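PDB 3MQ2: 16S rRNA methyltransferase from Streptomyces sp. DSM 40477, which methylates the N1 position of adenine 1408 in 16S rRNA, using S-adenosyl-L-methionine as methyl donor, and so confers resistance to aminoglycosides such as kanamycin, neomycin and apramycin. Local coordinates for residues 31-34 / 35-38. Numbering follows the deposited sequence.
Sequences VLDV and GTGD. With SAH (S-adenosyl-L-homocysteine), chain C.
The carboxylate of Asp-33 is the flat group here, and Thr-36 meets it at OD2: OG1 donates a hydrogen bond of 2.7 Å to Asp-33 OD2, arriving on the anti side and 28° out of the carboxylate plane. Beyond the two segments, His-103 of strand 99-105 and both His-41 and Pro-42 of helix 40-48 also touch the Asp-33 side chain. The sequence Asp-Val-Gly-Thr-Gly-Asp, placed after strand 29-34 of a Rossmann-like sheet and before helix 40-48, identifies the glycine-rich loop (motif I) of class I methyltransferases. Asp-33 extends its CG anti to the backbone N (chi1 -169°), while Thr-36 sets OG1 likewise opposite its own N, and the two side chains cross at about a right angle, with Thr-36 CB 3.3 Å from Asp-33 OD2. The bond joins the C-terminal end of strand 29-34 to the loop that follows, and all four touching residues are buried. The CA-CB bond of Val-34 points away from the loop, and its side chain touches Leu-102 and lies close to Ala-90, although CG1 is still 3.4 Å from Gly-35 N. Positive phi values at Gly-35 and Gly-37 mark the bends that glycine accommodates. Gly-37 CA lies 3.5 Å from O3' of the bound S-adenosyl-L-homocysteine, so the backbone itself packs against the ligand. Asp-58 OD1 links loop and ligand, accepting the Gly-37 N-H and also being hydrogen-bonded to S-adenosyl-L-homocysteine. The homocysteine end is held at the first glycine, where the ligand's amino N donates to Gly-35 O over 2.9 Å.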
ATOM      1  N   VAL A  31      -2.327  -1.866 -10.080  1.00 11.11           N
ATOM      2  CA  VAL A  31      -2.537  -1.790  -8.636  1.00  8.74           C
ATOM      3  C   VAL A  31      -1.197  -1.441  -8.023  1.00 13.03           C
ATOM      4  O   VAL A  31      -0.198  -1.990  -8.442  1.00 10.86           O
ATOM      5  CB  VAL A  31      -2.972  -3.164  -8.077  1.00 12.56           C
ATOM      6  CG1 VAL A  31      -3.087  -3.138  -6.558  1.00 13.19           C
ATOM      7  CG2 VAL A  31      -4.295  -3.607  -8.704  1.00 17.69           C
ATOM      8  N   LEU A  32      -1.174  -0.526  -7.057  1.00  9.13           N
ATOM      9  CA  LEU A  32       0.078  -0.121  -6.409  1.00  9.61           C
ATOM     10  C   LEU A  32       0.002  -0.364  -4.908  1.00 12.08           C
ATOM     11  O   LEU A  32      -0.940   0.089  -4.261  1.00 11.26           O
ATOM     12  CB  LEU A  32       0.341   1.365  -6.661  1.00  7.40           C
ATOM     13  CG  LEU A  32       1.553   1.967  -5.947  1.00  6.00           C
ATOM     14  CD1 LEU A  32       2.842   1.333  -6.464  1.00 10.57           C
ATOM     15  CD2 LEU A  32       1.599   3.471  -6.152  1.00  9.25           C
ATOM     16  N   ASP A  33       0.990  -1.070  -4.358  1.00  8.60           N
ATOM     17  CA  ASP A  33       1.085  -1.258  -2.912  1.00  7.28           C
ATOM     18  C   ASP A  33       2.240  -0.398  -2.399  1.00  8.14           C
ATOM     19  O   ASP A  33       3.381  -0.595  -2.805  1.00 10.02           O
ATOM     20  CB  ASP A  33       1.335  -2.734  -2.566  1.00  7.44           C
ATOM     21  CG  ASP A  33       1.172  -3.030  -1.079  1.00 12.24           C
ATOM     22  OD1 ASP A  33       0.402  -2.311  -0.413  1.00 14.35           O
ATOM     23  OD2 ASP A  33       1.801  -3.985  -0.570  1.00 11.16           O
ATOM     24  N   VAL A  34       1.938   0.551  -1.519  1.00  7.86           N
ATOM     25  CA  VAL A  34       2.935   1.481  -0.994  1.00  7.06           C
ATOM     26  C   VAL A  34       3.390   1.051   0.397  1.00  7.67           C
ATOM     27  O   VAL A  34       2.574   0.904   1.302  1.00  9.96           O
ATOM     28  CB  VAL A  34       2.364   2.919  -0.938  1.00  8.90           C
ATOM     29  CG1 VAL A  34       3.385   3.884  -0.321  1.00  9.56           C
ATOM     30  CG2 VAL A  34       1.932   3.367  -2.341  1.00 12.59           C
ATOM     31  N   GLY A  35       4.697   0.845   0.575  1.00  8.06           N
ATOM     32  CA  GLY A  35       5.209   0.347   1.838  1.00  7.81           C
ATOM     33  C   GLY A  35       4.966  -1.141   1.995  1.00 11.05           C
ATOM     34  O   GLY A  35       4.441  -1.591   3.008  1.00  9.73           O
ATOM     35  N   THR A  36       5.384  -1.908   0.995  1.00  7.66           N
ATOM     36  CA  THR A  36       4.983  -3.310   0.870  1.00 10.29           C
ATOM     37  C   THR A  36       5.751  -4.270   1.787  1.00  9.72           C
ATOM     38  O   THR A  36       5.344  -5.435   1.974  1.00 11.76           O
ATOM     39  CB  THR A  36       5.105  -3.757  -0.597  1.00 11.81           C
ATOM     40  OG1 THR A  36       4.308  -4.927  -0.833  1.00 11.40           O
ATOM     41  CG2 THR A  36       6.566  -4.031  -0.953  1.00 13.03           C
ATOM     42  N   GLY A  37       6.862  -3.809   2.357  1.00 10.22           N
ATOM     43  CA  GLY A  37       7.596  -4.639   3.304  1.00  9.70           C
ATOM     44  C   GLY A  37       8.157  -5.864   2.608  1.00 12.80           C
ATOM     45  O   GLY A  37       8.827  -5.734   1.583  1.00 12.47           O
ATOM     46  N   ASP A  38       7.890  -7.057   3.142  1.00 12.64           N
ATOM     47  CA  ASP A  38       8.374  -8.273   2.479  1.00 16.58           C
ATOM     48  C   ASP A  38       7.659  -8.632   1.171  1.00 15.62           C
ATOM     49  O   ASP A  38       8.095  -9.538   0.456  1.00 17.14           O
ATOM     50  CB  ASP A  38       8.420  -9.479   3.429  1.00 17.35           C
ATOM     51  CG  ASP A  38       7.048  -9.977   3.836  1.00 21.99           C
ATOM     52  OD1 ASP A  38       6.030  -9.630   3.194  1.00 19.14           O
ATOM     53  OD2 ASP A  38       6.999 -10.757   4.808  1.00 23.75           O
TER
HETATM   54  N   SAH C 216       2.413  -3.435   4.042  0.62  5.86           N
HETATM   55  CA  SAH C 216       3.394  -4.418   4.468  0.62 13.22           C
HETATM   56  CB  SAH C 216       4.469  -3.781   5.347  0.62  9.82           C
HETATM   57  CG  SAH C 216       3.930  -2.833   6.413  0.62 13.11           C
HETATM   58  SD  SAH C 216       5.198  -2.419   7.636  0.62 17.41           S
HETATM   59  C   SAH C 216       2.691  -5.531   5.220  0.62 21.89           C
HETATM   60  O   SAH C 216       3.302  -6.536   5.584  0.62 22.72           O
HETATM   61  OXT SAH C 216       1.491  -5.430   5.476  0.62 14.06           O
HETATM   62  C5' SAH C 216       5.225  -0.749   6.935  0.62 13.49           C
HETATM   63  C4' SAH C 216       6.200  -0.639   5.767  0.62  9.21           C
HETATM   64  O4' SAH C 216       6.153   0.676   5.255  0.62 13.42           O
HETATM   65  C3' SAH C 216       7.654  -0.889   6.171  0.62 12.13           C
HETATM   66  O3' SAH C 216       8.213  -1.849   5.308  0.62 13.20           O
HETATM   67  C2' SAH C 216       8.385   0.416   5.951  0.62 12.97           C
HETATM   68  O2' SAH C 216       9.668   0.200   5.392  0.62 14.44           O
HETATM   69  C1' SAH C 216       7.468   1.117   4.970  0.62 10.71           C
HETATM   70  N9  SAH C 216       7.505   2.582   5.043  0.62 15.81           N
HETATM   71  C8  SAH C 216       7.368   3.399   6.135  0.62 11.25           C
HETATM   72  N7  SAH C 216       7.455   4.690   5.707  0.62 16.73           N
HETATM   73  C5  SAH C 216       7.638   4.680   4.360  0.62 12.80           C
HETATM   74  C6  SAH C 216       7.788   5.687   3.417  0.62 12.30           C
HETATM   75  N6  SAH C 216       7.763   6.967   3.777  0.62 11.46           N
HETATM   76  N1  SAH C 216       7.954   5.341   2.096  0.62 13.59           N
HETATM   77  C2  SAH C 216       7.977   4.019   1.705  0.62 14.33           C
HETATM   78  N3  SAH C 216       7.838   3.019   2.640  0.62 11.22           N
HETATM   79  C4  SAH C 216       7.664   3.361   3.939  0.62 13.81           C